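Local coordinates for hypothetical protein NMB0488 (Neisseria meningitidis, PDB 2GKP), which is of unknown function but probably acts as a CdiI-type immunity protein that neutralises the toxin of a contact-dependent growth inhibition system, at residues A[68-72]-A[73-77]; A[43-46]-A[47-51]. All blocks are in the same frame, centred on the assembly; numbering follows the deposited sequence. Where two conformers were deposited one is given.

Contact 1: A[68-72]-A[73-77]; sequences FVYDS and PEDQD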
loop_
_atom_site.group_PDB
_atom_site.type_symbol
_atom_site.label_atom_id
_atom_site.label_comp_id
_atom_site.label_asym_id
_atom_site.label_seq_id
_atom_site.Cartn_x
_atom_site.Cartn_y
_atom_site.Cartn_z
ATOM N N PHE A 68 3.987 15.246 5.350
ATOM C CA PHE A 68 3.726 16.703 5.255
ATOM C C PHE A 68 3.969 17.399 6.576
ATOM O O PHE A 68 3.979 16.761 7.610
ATOM C CB PHE A 68 2.302 16.979 4.765
ATOM C CG PHE A 68 1.933 16.182 3.561
ATOM C CD1 PHE A 68 2.696 16.292 2.407
ATOM C CD2 PHE A 68 0.856 15.312 3.583
ATOM C CE1 PHE A 68 2.390 15.544 1.289
ATOM C CE2 PHE A 68 0.556 14.546 2.478
ATOM C CZ PHE A 68 1.322 14.660 1.334
ATOM N N VAL A 69 4.178 18.720 6.515
ATOM C CA VAL A 69 4.060 19.596 7.673
ATOM C C VAL A 69 2.565 19.889 7.797
ATOM O O VAL A 69 1.903 20.234 6.823
ATOM C CB VAL A 69 4.884 20.883 7.434
ATOM C CG1 VAL A 69 4.510 21.972 8.475
ATOM C CG2 VAL A 69 6.366 20.534 7.476
ATOM N N TYR A 70 2.012 19.704 8.991
ATOM C CA TYR A 70 0.586 19.912 9.211
ATOM C C TYR A 70 0.136 21.309 8.738
ATOM O O TYR A 70 0.793 22.318 9.025
ATOM C CB TYR A 70 0.264 19.763 10.705
ATOM C CG TYR A 70 -1.210 19.958 10.990
ATOM C CD1 TYR A 70 -2.133 18.958 10.672
ATOM C CD2 TYR A 70 -1.677 21.134 11.597
ATOM C CE1 TYR A 70 -3.487 19.105 10.941
ATOM C CE2 TYR A 70 -3.018 21.287 11.845
ATOM C CZ TYR A 70 -3.915 20.272 11.544
ATOM O OH TYR A 70 -5.263 20.445 11.789
ATOM N N ASP A 71 -0.942 21.345 7.958
ATOM C CA ASP A 71 -1.449 22.618 7.406
ATOM C C ASP A 71 -0.603 23.286 6.350
ATOM O O ASP A 71 -0.858 24.466 6.005
ATOM C CB ASP A 71 -1.644 23.595 8.540
ATOM C CG ASP A 71 -3.051 23.778 8.880
ATOM O OD1 ASP A 71 -3.904 23.018 8.381
ATOM O OD2 ASP A 71 -3.300 24.709 9.670
ATOM N N SER A 72 0.443 22.612 5.874
ATOM C CA SER A 72 1.156 23.105 4.697
ATOM C C SER A 72 0.195 22.990 3.506
ATOM O O SER A 72 -0.820 22.292 3.589
ATOM C CB SER A 72 2.438 22.325 4.460
ATOM O OG SER A 72 2.087 21.005 4.076
ATOM N N PRO A 73 0.462 23.719 2.411
ATOM C CA PRO A 73 -0.417 23.569 1.261
ATOM C C PRO A 73 -0.557 22.107 0.825
ATOM O O PRO A 73 -1.650 21.696 0.475
ATOM C CB PRO A 73 0.237 24.432 0.163
ATOM C CG PRO A 73 1.514 24.940 0.724
ATOM C CD PRO A 73 1.494 24.755 2.206
ATOM N N GLU A 74 0.536 21.358 0.861
ATOM C CA GLU A 74 0.506 19.914 0.565
ATOM C C GLU A 74 -0.409 19.109 1.513
ATOM O O GLU A 74 -1.175 18.237 1.066
ATOM C CB GLU A 74 1.939 19.320 0.569
ATOM C CG GLU A 74 2.901 19.812 -0.529
ATOM C CD GLU A 74 3.604 21.122 -0.151
ATOM O OE1 GLU A 74 3.206 21.758 0.852
ATOM O OE2 GLU A 74 4.550 21.525 -0.872
ATOM N N ASP A 75 -0.345 19.379 2.813
ATOM C CA ASP A 75 -1.225 18.704 3.784
ATOM C C ASP A 75 -2.713 19.000 3.543
ATOM O O ASP A 75 -3.572 18.123 3.547
ATOM C CB ASP A 75 -0.812 19.130 5.207
ATOM C CG ASP A 75 -1.498 18.314 6.295
ATOM O OD1 ASP A 75 -1.238 17.094 6.363
ATOM O OD2 ASP A 75 -2.280 18.882 7.093
ATOM N N GLN A 76 -3.041 20.288 3.390
ATOM C CA GLN A 76 -4.440 20.642 3.180
ATOM C C GLN A 76 -5.009 19.975 1.919
ATOM O O GLN A 76 -6.134 19.433 1.926
ATOM C CB GLN A 76 -4.597 22.163 3.089
ATOM C CG GLN A 76 -4.269 22.885 4.392
ATOM C CD GLN A 76 -4.289 24.379 4.158
ATOM O OE1 GLN A 76 -5.127 24.869 3.406
ATOM N NE2 GLN A 76 -3.345 25.104 4.757
ATOM N N ASP A 77 -4.224 20.015 0.840
ATOM C CA ASP A 77 -4.625 19.390 -0.426
ATOM C C ASP A 77 -4.841 17.888 -0.282
ATOM O O ASP A 77 -5.868 17.347 -0.772
ATOM C CB ASP A 77 -3.593 19.690 -1.524
ATOM C CG ASP A 77 -4.026 19.172 -2.884
ATOM O OD1 ASP A 77 -4.630 19.931 -3.670
ATOM O OD2 ASP A 77 -3.760 18.009 -3.152
HETATM O O HOH W 1 -4.515 20.441 6.872
#
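The carboxylate of D75, a largely buried residue, reaches back from the first turn of its helix to the chain that leads into it. Its OD2 accepts the backbone N of D71 at 2.9 Å in an almost straight bond, the N-H arriving from above the carboxylate plane. With CG anti to the backbone N (chi1 -170°), the acid turns toward 70-71. Packing is close on this inner side: F68 CB lies 3.8 Å from D75 CB, and F68 CD1 meets E74 CB at 3.6 Å. S72 suits the helix start because its small hydroxyl serves two backbone partners, donating from OG to V69 O at 2.9 Å on a carbonyl lone pair and accepting D75 N at 3.2 Å. Q76 N bonds S72 O at 3.0 Å, the first rung of the helix. P73 fits the first turn, where no N-H is needed.

The outer side is looser and polar. Q76 NE2 bonds D71 O at 2.9 Å from above the carbonyl plane, and one water donates to both D71 OD1 and D75 OD2, bridging two acids that would otherwise probably repel each other. A type II turn from V69 to S72, with D71 at positive phi (70°), precedes the helix here. The start itself, S72 as N-cap, then P73, E74 and D75, is a classic opening of an alpha-helix.

Contact 2: A[43-46]-A[47-51]; sequences HILP and LDTDN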
loop_
_atom_site.group_PDB
_atom_site.type_symbol
_atom_site.label_atom_id
_atom_site.label_comp_id
_atom_site.label_asym_id
_atom_site.label_seq_id
_atom_site.Cartn_x
_atom_site.Cartn_y
_atom_site.Cartn_z
ATOM N N HIS A 43 1.797 0.454 -8.857
ATOM C CA HIS A 43 2.657 -0.464 -9.577
ATOM C C HIS A 43 1.987 -1.823 -9.638
ATOM O O HIS A 43 1.772 -2.434 -8.592
ATOM C CB HIS A 43 3.979 -0.573 -8.824
ATOM C CG HIS A 43 5.120 -1.033 -9.658
ATOM N ND1 HIS A 43 5.137 -2.237 -10.325
ATOM C CD2 HIS A 43 6.327 -0.459 -9.886
ATOM C CE1 HIS A 43 6.293 -2.377 -10.948
ATOM N NE2 HIS A 43 7.028 -1.305 -10.705
ATOM N N ILE A 44 1.630 -2.267 -10.844
ATOM C CA ILE A 44 0.919 -3.519 -11.016
ATOM C C ILE A 44 1.882 -4.645 -11.320
ATOM O O ILE A 44 2.791 -4.454 -12.110
ATOM C CB ILE A 44 -0.121 -3.390 -12.171
ATOM C CG1 ILE A 44 -1.179 -2.355 -11.750
ATOM C CG2 ILE A 44 -0.714 -4.782 -12.560
ATOM C CD1 ILE A 44 -2.174 -1.991 -12.838
ATOM N N LEU A 45 1.687 -5.791 -10.671
ATOM C CA LEU A 45 2.580 -6.934 -10.844
ATOM C C LEU A 45 1.783 -8.219 -10.983
ATOM O O LEU A 45 0.662 -8.296 -10.514
ATOM C CB LEU A 45 3.482 -7.136 -9.606
ATOM C CG LEU A 45 4.536 -6.060 -9.331
ATOM C CD1 LEU A 45 5.184 -6.328 -7.997
ATOM C CD2 LEU A 45 5.612 -6.083 -10.424
ATOM N N PRO A 46 2.355 -9.238 -11.658
ATOM C CA PRO A 46 1.710 -10.560 -11.679
ATOM C C PRO A 46 1.715 -11.224 -10.314
ATOM O O PRO A 46 2.554 -10.919 -9.458
ATOM C CB PRO A 46 2.538 -11.365 -12.685
ATOM C CG PRO A 46 3.917 -10.674 -12.600
ATOM C CD PRO A 46 3.623 -9.189 -12.407
ATOM N N LEU A 47 0.790 -12.148 -10.117
ATOM C CA LEU A 47 0.600 -12.716 -8.762
ATOM C C LEU A 47 1.763 -13.541 -8.253
ATOM O O LEU A 47 1.959 -13.637 -7.049
ATOM C CB LEU A 47 -0.658 -13.561 -8.729
ATOM C CG LEU A 47 -1.979 -12.879 -9.012
ATOM C CD1 LEU A 47 -3.126 -13.874 -8.890
ATOM C CD2 LEU A 47 -2.182 -11.748 -8.060
ATOM N N ASP A 48 2.507 -14.142 -9.150
ATOM C CA ASP A 48 3.660 -14.968 -8.751
ATOM C C ASP A 48 4.980 -14.279 -9.005
ATOM O O ASP A 48 6.010 -14.945 -9.211
ATOM C CB ASP A 48 3.596 -16.366 -9.389
ATOM C CG ASP A 48 3.634 -16.321 -10.887
ATOM O OD1 ASP A 48 3.506 -15.244 -11.480
ATOM O OD2 ASP A 48 3.787 -17.397 -11.503
ATOM N N THR A 49 4.962 -12.952 -8.925
ATOM C CA THR A 49 6.184 -12.164 -8.977
ATOM C C THR A 49 7.175 -12.724 -7.984
ATOM O O THR A 49 6.789 -13.109 -6.890
ATOM C CB THR A 49 5.879 -10.730 -8.587
ATOM O OG1 THR A 49 5.011 -10.187 -9.551
ATOM C CG2 THR A 49 7.140 -9.887 -8.614
ATOM N N ASP A 50 8.450 -12.744 -8.366
ATOM C CA ASP A 50 9.428 -13.271 -7.457
ATOM C C ASP A 50 9.594 -12.384 -6.231
ATOM O O ASP A 50 9.290 -11.182 -6.270
ATOM C CB ASP A 50 10.755 -13.486 -8.173
ATOM C CG ASP A 50 11.447 -12.222 -8.458
ATOM O OD1 ASP A 50 11.197 -11.597 -9.511
ATOM O OD2 ASP A 50 12.296 -11.871 -7.613
ATOM N N ASN A 51 10.021 -12.992 -5.138
ATOM C CA ASN A 51 10.160 -12.245 -3.881
ATOM C C ASN A 51 11.094 -11.031 -4.009
ATOM O O ASN A 51 10.803 -9.975 -3.458
ATOM C CB ASN A 51 10.614 -13.172 -2.781
ATOM C CG ASN A 51 9.507 -14.116 -2.343
ATOM O OD1 ASN A 51 8.361 -13.913 -2.714
ATOM N ND2 ASN A 51 9.835 -15.122 -1.558
#
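The flat carbonyl of P46 is met by two donors of T49, both from the same face. T49 N bonds P46 O at 3.2 Å from well above the carbonyl plane, closing a type I turn from P46 to T49. T49 has two deposited conformers; in the one described, its OG1 also bonds P46 O, at a short 2.6 Å and tilted 23° from that plane. In this conformer the hydroxyl adds a second, less certain grip to the backbone bond. The same OG1 lies over one side of the puckered proline ring, 3.3 Å from P46 CG, while D48 OD1 comes only loosely beside the CB corner at 4.2 Å.

Threonine suits the place because, in this conformer, its branches divide the work. OG1 lies beside the backbone N (chi1 -64°), facing the same acceptor, whereas CG2 lies toward L45, 4.1 Å from its CD1. L45 CB also packs against T49 OG1 at 3.4 Å. Proline is apt at the start of the turn, since its nitrogen has no hydrogen to offer a strand partner.

The turn thus ends strand 34-45, where L45 pairs through its backbone with L23 and its side chain touches T57. T49 O accepts from K160 of helix 152-164, and D50, bonded to T53, caps the start of helix 51-63.

Overall arrangement
Contact 2 comes first along the chain and contact 1 follows, with helix 51-63 and a loop between them. They occupy opposite sides of the chain's centre, their own centres 33 Å apart and their nearest atoms about 17 Å apart, so neither touches the other. Both mark the start of a helix: contact 2 joins strand 34-45 to helix 51-63, and contact 1 joins the loop after that helix to helix 73-79. Both also reach strand 23-30, whose L23 and I25 pair with 43-46, while G30 at its far end bonds to F68. The two lie within the one range assigned to the CDI immunity protein family.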